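Side-chain contact in RNA-binding protein RO60 (Deinococcus radiodurans, PDB 2NVO), which binds several small RNAs that accumulate during recovery from ultraviolet irradiation and contributes to the bacterium's resistance to it: residues Ala368-Gly373 and Gly439-Ala444. Sequence-based numbering, arbitrary orientation.
Sequences ALDVSG and GGTDCA. With CA (calcium ion), chain B.
D370 and T441 meet through one hydrogen bond. T441 OG1 donates to D370 OD2 over 2.6 Å, from above the carboxylate plane and 77° out of it. The two side chains cross at about a right angle. D370 CG stands anti to its own N (chi1 -169°), which swings the carboxylate round to T441 and S372. The other oxygen, D370 OD1, turns back to its own loop. D370 OD1 accepts from S372 N at 3.1 Å, closing an Asx turn. D370 OD1 also takes S372 OG, at 2.7 Å, on its syn lone pair. S372 OG binds the calcium ion at 2.6 Å, and its bond to D370 OD1 is consistent with D370 positioning it. S374 and E467 complete the protein ligands. D370 acts from the second shell: a calcium-bound water donates to its OD2 at 2.6 Å. A different water donates to T441 OG1 at 2.7 Å. T441 is not a ligand of the calcium here, although by similarity it is a cation-binding residue. This is the MIDAS-like site of the VWFA-like domain, with its D-x-S-x-S sequence. D370 OD2 also hydrogen-bonds T464 OG1, at the end of strand 459-464. The site lies just past strand 364-369, and T441 sits in the loop leading into helix 445-452.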
loop_
_atom_site.group_PDB
_atom_site.type_symbol
_atom_site.label_atom_id
_atom_site.label_comp_id
_atom_site.label_asym_id
_atom_site.label_seq_id
_atom_site.Cartn_x
_atom_site.Cartn_y
_atom_site.Cartn_z
ATOM N N ALA A 368 5.348 -22.753 4.110
ATOM C CA ALA A 368 6.271 -23.632 3.407
ATOM C C ALA A 368 7.212 -22.729 2.588
ATOM O O ALA A 368 6.776 -22.047 1.671
ATOM C CB ALA A 368 5.494 -24.554 2.517
ATOM N N LEU A 369 8.477 -22.716 2.981
ATOM C CA LEU A 369 9.491 -21.856 2.405
ATOM C C LEU A 369 10.336 -22.608 1.388
ATOM O O LEU A 369 10.844 -23.688 1.660
ATOM C CB LEU A 369 10.422 -21.342 3.506
ATOM C CG LEU A 369 10.034 -20.109 4.304
ATOM C CD1 LEU A 369 8.528 -20.041 4.539
ATOM C CD2 LEU A 369 10.830 -19.989 5.593
ATOM N N ASP A 370 10.461 -22.009 0.213
ATOM C CA ASP A 370 11.502 -22.353 -0.741
ATOM C C ASP A 370 12.835 -22.068 -0.036
ATOM O O ASP A 370 13.061 -20.962 0.475
ATOM C CB ASP A 370 11.312 -21.475 -2.000
ATOM C CG ASP A 370 12.188 -21.918 -3.183
ATOM O OD1 ASP A 370 13.348 -22.289 -2.953
ATOM O OD2 ASP A 370 11.703 -21.877 -4.333
ATOM N N VAL A 371 13.711 -23.062 0.031
ATOM C CA VAL A 371 14.988 -22.915 0.734
ATOM C C VAL A 371 16.195 -23.063 -0.200
ATOM O O VAL A 371 17.315 -23.231 0.261
ATOM C CB VAL A 371 15.129 -23.953 1.903
ATOM C CG1 VAL A 371 14.077 -23.694 2.983
ATOM C CG2 VAL A 371 15.029 -25.381 1.380
ATOM N N SER A 372 15.956 -23.014 -1.500
ATOM C CA SER A 372 17.036 -23.192 -2.469
ATOM C C SER A 372 17.866 -21.919 -2.607
ATOM O O SER A 372 17.445 -20.842 -2.160
ATOM C CB SER A 372 16.458 -23.586 -3.819
ATOM O OG SER A 372 15.606 -22.570 -4.312
ATOM N N GLY A 373 19.036 -22.049 -3.242
ATOM C CA GLY A 373 20.002 -20.965 -3.310
ATOM C C GLY A 373 19.554 -19.678 -3.982
ATOM O O GLY A 373 20.000 -18.582 -3.598
ATOM N N GLY A 439 14.390 -29.527 -2.935
ATOM C CA GLY A 439 13.525 -30.166 -3.904
ATOM C C GLY A 439 12.717 -29.115 -4.631
ATOM O O GLY A 439 12.855 -27.931 -4.362
ATOM N N GLY A 440 11.878 -29.550 -5.556
ATOM C CA GLY A 440 11.068 -28.650 -6.346
ATOM C C GLY A 440 10.098 -27.910 -5.448
ATOM O O GLY A 440 9.612 -28.452 -4.456
ATOM N N THR A 441 9.806 -26.666 -5.789
ATOM C CA THR A 441 8.872 -25.891 -4.984
ATOM C C THR A 441 7.422 -26.243 -5.370
ATOM O O THR A 441 6.777 -25.542 -6.126
ATOM C CB THR A 441 9.167 -24.389 -5.066
ATOM O OG1 THR A 441 10.468 -24.169 -4.503
ATOM C CG2 THR A 441 8.133 -23.620 -4.238
ATOM N N ASP A 442 6.924 -27.347 -4.817
ATOM C CA ASP A 442 5.611 -27.866 -5.198
ATOM C C ASP A 442 4.549 -27.369 -4.220
ATOM O O ASP A 442 4.506 -27.830 -3.079
ATOM C CB ASP A 442 5.657 -29.396 -5.171
ATOM C CG ASP A 442 4.340 -30.045 -5.553
ATOM O OD1 ASP A 442 3.327 -29.357 -5.768
ATOM O OD2 ASP A 442 4.325 -31.286 -5.640
ATOM N N CYS A 443 3.689 -26.468 -4.680
ATOM C CA CYS A 443 2.733 -25.818 -3.796
ATOM C C CYS A 443 1.630 -26.759 -3.328
ATOM O O CYS A 443 0.852 -26.394 -2.465
ATOM C CB CYS A 443 2.096 -24.603 -4.471
ATOM S SG CYS A 443 3.287 -23.319 -5.065
ATOM N N ALA A 444 1.535 -27.950 -3.922
ATOM C CA ALA A 444 0.545 -28.922 -3.469
ATOM C C ALA A 444 1.060 -29.665 -2.247
ATOM O O ALA A 444 0.292 -30.109 -1.386
ATOM C CB ALA A 444 0.205 -29.912 -4.588
HETATM CA CA CA B . 15.388 -21.914 -6.787
HETATM O O HOH W 1 12.958 -25.200 -4.495
HETATM O O HOH W 2 13.323 -20.820 -6.062
HETATM O O HOH W 3 14.440 -24.196 -6.796
#